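Local coordinates for protein CalsepRRP (Calystegia sepium, PDB 1JY5) that belongs to the ribonuclease T2 family, whose members cleave RNA, although its own ribonuclease activity is uncertain, at residues 167-172 with 192-197; 172-177 with 201-206. One frame throughout, in Å; residues are numbered along the deposited sequence.

Contact 1 (167-172 with 192-197); sequences VVKCKS and PSTAST
Val167 to Lys169, on an edge strand of the main antiparallel sheet, are followed in the same chain direction by Thr194 to Thr197 of an irregular loop, with CA-CA separations of 7.7 Å from Val167 to Thr194 and 6.4 Å from Lys169 to Thr197. That spacing is too wide for strand pairing, and ordered water fills the role. One water receives the N-H of Thr197 (N to water 3.0 Å) and donates to Val168 O. A second links four groups: Val168 O, Lys169 NZ, Ala195 O and Thr197 OG1, the last 2.8 Å from it. A third lies between Cys170 N and Thr197 OG1, though its closeness to the hydroxyl is doubtful. Thr197 holds OG1 between its backbone N and carbonyl carbon (chi1 49°), which turns the hydroxyl to the strand, 3.7 Å from Val168 O. Lys169 crosses it obliquely with CD 3.9 Å from Thr197 OG1; the bend at chi2 (-60°) folds its chain back toward Val167, bringing the ammonium to the second water and near the methyl of Thr194. There the touch is looser, Val167 CG2 lying 4.3 Å from Thr194 OG1. This hydroxyl donates instead to Pro192 O of its own loop at 2.7 Å, from above the carbonyl plane. On its other edge the strand bonds to Glu176, Gln177 and Gln179, while the Cys170-Cys198 disulfide ties the loop covalently just beyond Thr197. The chemistry implies a solvated seam: water takes up Val168 O and Cys170 N, and apolar burial adds little.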
ATOM      1  N   VAL A 167      -3.966  10.469   0.024  1.00 16.85           N
ATOM      2  CA  VAL A 167      -3.358  10.890   1.271  1.00 17.37           C
ATOM      3  C   VAL A 167      -1.896  10.501   1.061  1.00 17.54           C
ATOM      4  O   VAL A 167      -1.609   9.397   0.597  1.00 17.63           O
ATOM      5  CB  VAL A 167      -3.963  10.138   2.483  1.00 18.06           C
ATOM      6  CG1 VAL A 167      -3.233  10.530   3.760  1.00 19.77           C
ATOM      7  CG2 VAL A 167      -5.449  10.487   2.618  1.00 18.33           C
ATOM      8  N   VAL A 168      -0.977  11.414   1.354  1.00 17.32           N
ATOM      9  CA  VAL A 168       0.442  11.132   1.178  1.00 18.47           C
ATOM     10  C   VAL A 168       1.224  11.270   2.478  1.00 18.75           C
ATOM     11  O   VAL A 168       1.028  12.222   3.232  1.00 18.17           O
ATOM     12  CB  VAL A 168       1.098  12.078   0.137  1.00 18.45           C
ATOM     13  CG1 VAL A 168       2.557  11.681  -0.062  1.00 20.60           C
ATOM     14  CG2 VAL A 168       0.350  12.015  -1.199  1.00 18.87           C
ATOM     15  N   LYS A 169       2.110  10.310   2.730  1.00 19.28           N
ATOM     16  CA  LYS A 169       2.953  10.321   3.918  1.00 20.60           C
ATOM     17  C   LYS A 169       4.401  10.361   3.443  1.00 21.58           C
ATOM     18  O   LYS A 169       4.753   9.736   2.436  1.00 20.62           O
ATOM     19  CB  LYS A 169       2.721   9.059   4.759  1.00 22.10           C
ATOM     20  CG  LYS A 169       1.271   8.832   5.186  1.00 23.33           C
ATOM     21  CD  LYS A 169       0.736   9.976   6.034  1.00 24.22           C
ATOM     22  CE  LYS A 169      -0.632   9.641   6.615  1.00 24.53           C
ATOM     23  NZ  LYS A 169      -1.190  10.785   7.385  1.00 24.95           N
ATOM     24  N   CYS A 170       5.236  11.096   4.171  1.00 21.65           N
ATOM     25  CA  CYS A 170       6.643  11.231   3.819  1.00 24.62           C
ATOM     26  C   CYS A 170       7.602  10.748   4.882  1.00 26.96           C
ATOM     27  O   CYS A 170       7.253  10.636   6.054  1.00 27.13           O
ATOM     28  CB  CYS A 170       6.968  12.686   3.479  1.00 22.05           C
ATOM     29  SG  CYS A 170       6.287  13.167   1.876  1.00 23.54           S
ATOM     30  N   LYS A 171       8.821  10.466   4.443  1.00 29.34           N
ATOM     31  CA  LYS A 171       9.881  10.012   5.318  1.00 33.02           C
ATOM     32  C   LYS A 171      10.998  11.035   5.160  1.00 34.53           C
ATOM     33  O   LYS A 171      11.751  10.998   4.186  1.00 33.81           O
ATOM     34  CB  LYS A 171      10.352   8.623   4.886  1.00 35.28           C
ATOM     35  CG  LYS A 171      11.318   7.939   5.826  1.00 38.63           C
ATOM     36  CD  LYS A 171      11.675   6.567   5.278  1.00 42.89           C
ATOM     37  CE  LYS A 171      12.613   5.811   6.201  1.00 44.88           C
ATOM     38  NZ  LYS A 171      12.966   4.478   5.626  1.00 47.60           N
ATOM     39  N   SER A 172      11.062  11.968   6.107  1.00 36.96           N
ATOM     40  CA  SER A 172      12.065  13.030   6.125  1.00 40.19           C
ATOM     41  C   SER A 172      11.855  14.076   5.035  1.00 40.87           C
ATOM     42  O   SER A 172      11.817  15.278   5.313  1.00 44.74           O
ATOM     43  CB  SER A 172      13.469  12.436   5.995  1.00 41.34           C
ATOM     44  OG  SER A 172      14.455  13.451   6.089  1.00 46.34           O
ATOM     45  N   PRO A 192     -10.866  10.047   4.592  1.00 21.83           N
ATOM     46  CA  PRO A 192     -11.248  10.981   5.656  1.00 24.12           C
ATOM     47  C   PRO A 192     -10.308  12.188   5.662  1.00 25.63           C
ATOM     48  O   PRO A 192      -9.129  12.065   5.316  1.00 25.94           O
ATOM     49  CB  PRO A 192     -11.099  10.141   6.920  1.00 24.23           C
ATOM     50  CG  PRO A 192     -11.452   8.763   6.444  1.00 25.05           C
ATOM     51  CD  PRO A 192     -10.713   8.678   5.121  1.00 24.23           C
ATOM     52  N   SER A 193     -10.826  13.349   6.054  1.00 28.42           N
ATOM     53  CA  SER A 193     -10.008  14.560   6.111  1.00 31.52           C
ATOM     54  C   SER A 193      -8.808  14.317   7.014  1.00 31.72           C
ATOM     55  O   SER A 193      -8.956  13.820   8.132  1.00 32.04           O
ATOM     56  CB  SER A 193     -10.816  15.736   6.671  1.00 32.80           C
ATOM     57  OG  SER A 193     -11.919  16.052   5.842  1.00 37.50           O
ATOM     58  N   THR A 194      -7.624  14.672   6.531  1.00 33.60           N
ATOM     59  CA  THR A 194      -6.398  14.495   7.304  1.00 35.22           C
ATOM     60  C   THR A 194      -5.446  15.649   7.000  1.00 35.34           C
ATOM     61  O   THR A 194      -5.392  16.130   5.870  1.00 34.08           O
ATOM     62  CB  THR A 194      -5.683  13.181   6.938  1.00 36.61           C
ATOM     63  OG1 THR A 194      -6.619  12.274   6.342  1.00 38.58           O
ATOM     64  CG2 THR A 194      -5.097  12.538   8.184  1.00 37.60           C
ATOM     65  N   ALA A 195      -4.696  16.083   8.008  1.00 36.27           N
ATOM     66  CA  ALA A 195      -3.748  17.181   7.843  1.00 37.68           C
ATOM     67  C   ALA A 195      -2.501  16.736   7.082  1.00 37.62           C
ATOM     68  O   ALA A 195      -2.070  15.589   7.197  1.00 37.49           O
ATOM     69  CB  ALA A 195      -3.351  17.731   9.207  1.00 38.32           C
ATOM     70  N   SER A 196      -1.928  17.648   6.304  1.00 38.95           N
ATOM     71  CA  SER A 196      -0.722  17.346   5.539  1.00 38.59           C
ATOM     72  C   SER A 196       0.449  17.120   6.483  1.00 37.82           C
ATOM     73  O   SER A 196       0.520  17.723   7.555  1.00 38.84           O
ATOM     74  CB  SER A 196      -0.390  18.495   4.587  1.00 39.28           C
ATOM     75  OG  SER A 196      -1.422  18.685   3.642  1.00 43.95           O
ATOM     76  N   THR A 197       1.368  16.253   6.080  1.00 35.59           N
ATOM     77  CA  THR A 197       2.530  15.953   6.901  1.00 34.28           C
ATOM     78  C   THR A 197       3.824  16.027   6.093  1.00 33.02           C
ATOM     79  O   THR A 197       4.918  16.102   6.656  1.00 32.14           O
ATOM     80  CB  THR A 197       2.402  14.560   7.535  1.00 34.89           C
ATOM     81  OG1 THR A 197       2.052  13.600   6.529  1.00 34.72           O
ATOM     82  CG2 THR A 197       1.327  14.573   8.610  1.00 36.16           C
TER
HETATM   83  O   HOH W   1       1.227  14.878   3.446  1.00 20.77           O
HETATM   84  O   HOH W   2      -0.640  13.485   5.760  1.00 35.20           O
HETATM   85  O   HOH W   3       4.125  12.355   6.267  1.00 27.02           O

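Contact 2 (172-177 with 201-206); sequences SDAVEQ and LVSLPI
Ser203 O is gripped from strand 174-182 by the N-H of Val175, 3.0 Å from Val175 N and nearly straight (165° at the hydrogen), and by a CA-H...O contact from Ala174. This is half of a single beta bridge of parallel type: Ser203 also donates through its N to Asp173 O at 3.1 Å and more bent (141°), so one residue bonds to both neighbours of Ala174. Asp173 O takes the CA-H of Val202 as well. Asp173 reaches its carboxylate back toward Leu201, where OD1 comes 2.7 Å from Leu201 O and OD2 lies farther off, near the Ser203 hydroxyl. An alanine here would lack that carboxylate and would probably lose the close approach to Leu201 O, leaving a gap beside it, while the backbone bridge could persist. On one face of the bridge Val175 meets two apolar neighbours. Its CG2 crosses to Val202 CG2 at 3.7 Å, and Leu204 CD2 lies 3.7 Å from Val175 CB. Val202 continues this packing onto Val151 and Ile154 of helix 151-162. Just past the bridge, Glu176 and Gln177 both face Lys169 in a classic beta bulge. The contact thus joins the C-terminal chain to the start of a strand of the main sheet. The other face is small: Thr17 of helix 15-18 touches both Ala174 and Pro205, Ser203 turns OG over the alanine (chi1 61°), and Ala174 CB meets Ser203 OG at 3.5 Å and Pro205 CD at 3.7 Å.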
ATOM      1  N   SER A 172      11.062  11.968   6.107  1.00 36.96           N
ATOM      2  CA  SER A 172      12.065  13.030   6.125  1.00 40.19           C
ATOM      3  C   SER A 172      11.855  14.076   5.035  1.00 40.87           C
ATOM      4  O   SER A 172      11.817  15.278   5.313  1.00 44.74           O
ATOM      5  CB  SER A 172      13.469  12.436   5.995  1.00 41.34           C
ATOM      6  OG  SER A 172      14.455  13.451   6.089  1.00 46.34           O
ATOM      7  N   ASP A 173      11.731  13.617   3.795  1.00 38.37           N
ATOM      8  CA  ASP A 173      11.532  14.512   2.664  1.00 35.39           C
ATOM      9  C   ASP A 173      11.140  13.751   1.398  1.00 31.60           C
ATOM     10  O   ASP A 173      10.810  14.353   0.377  1.00 32.90           O
ATOM     11  CB  ASP A 173      12.806  15.305   2.390  1.00 40.84           C
ATOM     12  CG  ASP A 173      12.640  16.271   1.248  1.00 44.95           C
ATOM     13  OD1 ASP A 173      11.824  17.207   1.392  1.00 48.44           O
ATOM     14  OD2 ASP A 173      13.310  16.095   0.207  1.00 48.87           O
ATOM     15  N   ALA A 174      11.185  12.429   1.471  1.00 26.02           N
ATOM     16  CA  ALA A 174      10.841  11.582   0.335  1.00 23.81           C
ATOM     17  C   ALA A 174       9.456  10.959   0.502  1.00 22.37           C
ATOM     18  O   ALA A 174       9.070  10.579   1.607  1.00 20.41           O
ATOM     19  CB  ALA A 174      11.879  10.483   0.189  1.00 22.60           C
ATOM     20  N   VAL A 175       8.718  10.852  -0.598  1.00 21.51           N
ATOM     21  CA  VAL A 175       7.393  10.248  -0.560  1.00 21.31           C
ATOM     22  C   VAL A 175       7.543   8.772  -0.196  1.00 20.48           C
ATOM     23  O   VAL A 175       8.228   8.014  -0.888  1.00 20.23           O
ATOM     24  CB  VAL A 175       6.687  10.365  -1.926  1.00 22.12           C
ATOM     25  CG1 VAL A 175       5.343   9.639  -1.888  1.00 21.43           C
ATOM     26  CG2 VAL A 175       6.480  11.834  -2.269  1.00 20.54           C
ATOM     27  N   GLU A 176       6.915   8.372   0.904  1.00 18.06           N
ATOM     28  CA  GLU A 176       6.997   6.992   1.354  1.00 19.23           C
ATOM     29  C   GLU A 176       5.724   6.198   1.106  1.00 19.33           C
ATOM     30  O   GLU A 176       5.780   5.037   0.705  1.00 18.73           O
ATOM     31  CB  GLU A 176       7.342   6.933   2.845  1.00 20.72           C
ATOM     32  CG  GLU A 176       7.319   5.525   3.413  1.00 22.74           C
ATOM     33  CD  GLU A 176       7.887   5.435   4.818  1.00 28.53           C
ATOM     34  OE1 GLU A 176       7.487   6.249   5.681  1.00 29.09           O
ATOM     35  OE2 GLU A 176       8.729   4.541   5.056  1.00 29.03           O
ATOM     36  N   GLN A 177       4.574   6.825   1.322  1.00 19.36           N
ATOM     37  CA  GLN A 177       3.312   6.124   1.144  1.00 19.58           C
ATOM     38  C   GLN A 177       2.202   6.976   0.538  1.00 19.83           C
ATOM     39  O   GLN A 177       2.068   8.162   0.844  1.00 19.71           O
ATOM     40  CB  GLN A 177       2.868   5.562   2.504  1.00 19.41           C
ATOM     41  CG  GLN A 177       1.536   4.819   2.522  1.00 22.02           C
ATOM     42  CD  GLN A 177       1.255   4.175   3.874  1.00 21.36           C
ATOM     43  OE1 GLN A 177       1.909   3.203   4.261  1.00 24.77           O
ATOM     44  NE2 GLN A 177       0.291   4.722   4.602  1.00 20.27           N
ATOM     45  N   LEU A 201       8.246  20.491  -0.556  1.00 27.09           N
ATOM     46  CA  LEU A 201       9.005  19.875  -1.639  1.00 26.73           C
ATOM     47  C   LEU A 201       9.374  18.454  -1.238  1.00 25.52           C
ATOM     48  O   LEU A 201       9.878  18.221  -0.141  1.00 23.99           O
ATOM     49  CB  LEU A 201      10.275  20.680  -1.938  1.00 27.90           C
ATOM     50  CG  LEU A 201      10.080  22.087  -2.511  1.00 29.94           C
ATOM     51  CD1 LEU A 201      11.442  22.737  -2.725  1.00 31.29           C
ATOM     52  CD2 LEU A 201       9.316  22.016  -3.827  1.00 29.14           C
ATOM     53  N   VAL A 202       9.119  17.504  -2.131  1.00 24.76           N
ATOM     54  CA  VAL A 202       9.405  16.106  -1.848  1.00 24.11           C
ATOM     55  C   VAL A 202      10.128  15.432  -2.999  1.00 24.70           C
ATOM     56  O   VAL A 202      10.207  15.979  -4.098  1.00 25.07           O
ATOM     57  CB  VAL A 202       8.102  15.332  -1.563  1.00 23.07           C
ATOM     58  CG1 VAL A 202       7.419  15.915  -0.337  1.00 23.03           C
ATOM     59  CG2 VAL A 202       7.182  15.401  -2.772  1.00 22.09           C
ATOM     60  N   SER A 203      10.653  14.237  -2.747  1.00 24.42           N
ATOM     61  CA  SER A 203      11.375  13.504  -3.779  1.00 25.12           C
ATOM     62  C   SER A 203      10.867  12.082  -3.962  1.00 23.30           C
ATOM     63  O   SER A 203      10.182  11.538  -3.099  1.00 23.02           O
ATOM     64  CB  SER A 203      12.864  13.461  -3.436  1.00 25.06           C
ATOM     65  OG  SER A 203      13.073  12.798  -2.201  1.00 26.12           O
ATOM     66  N   LEU A 204      11.204  11.494  -5.103  1.00 23.24           N
ATOM     67  CA  LEU A 204      10.826  10.119  -5.410  1.00 23.59           C
ATOM     68  C   LEU A 204      12.126   9.376  -5.703  1.00 22.90           C
ATOM     69  O   LEU A 204      12.397   8.992  -6.839  1.00 22.70           O
ATOM     70  CB  LEU A 204       9.894  10.080  -6.623  1.00 21.81           C
ATOM     71  CG  LEU A 204       8.537  10.775  -6.445  1.00 23.68           C
ATOM     72  CD1 LEU A 204       7.851  10.941  -7.797  1.00 22.36           C
ATOM     73  CD2 LEU A 204       7.666   9.958  -5.491  1.00 22.32           C
ATOM     74  N   PRO A 205      12.946   9.160  -4.663  1.00 25.22           N
ATOM     75  CA  PRO A 205      14.236   8.471  -4.769  1.00 26.38           C
ATOM     76  C   PRO A 205      14.196   7.105  -5.439  1.00 29.21           C
ATOM     77  O   PRO A 205      13.180   6.407  -5.411  1.00 27.95           O
ATOM     78  CB  PRO A 205      14.704   8.389  -3.316  1.00 26.24           C
ATOM     79  CG  PRO A 205      13.411   8.316  -2.552  1.00 25.34           C
ATOM     80  CD  PRO A 205      12.590   9.372  -3.249  1.00 25.58           C
ATOM     81  N   ILE A 206      15.323   6.737  -6.042  1.00 31.35           N
ATOM     82  CA  ILE A 206      15.481   5.460  -6.729  1.00 35.19           C
ATOM     83  C   ILE A 206      16.082   4.471  -5.733  1.00 37.80           C
ATOM     84  O   ILE A 206      16.752   4.876  -4.779  1.00 38.13           O
ATOM     85  CB  ILE A 206      16.432   5.614  -7.945  1.00 35.45           C
ATOM     86  CG1 ILE A 206      15.898   6.703  -8.880  1.00 34.88           C
ATOM     87  CG2 ILE A 206      16.560   4.292  -8.694  1.00 35.60           C
ATOM     88  CD1 ILE A 206      16.846   7.073 -10.009  1.00 36.09           C
TER

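Contacts 1 and 2 share Ser172, in the turn between strands 167-171 and 174-182, and their segments alternate along the chain, with centres about 12 Å apart. The loop 192-197 and the segment 201-206 thus dress the two halves of one hairpin, whose strands are joined by probable hydrogen bonds of Lys169 with Glu176 and Gln177. Contact 1 is at the surface: its polar groups meet through water, and the nearby disulfide supplies the firm link. Contact 2 is buried; direct backbone bonds and valine, leucine, alanine and proline side chains close it. The final part of the chain therefore passes from a solvated edge to a largely buried seam of direct contacts.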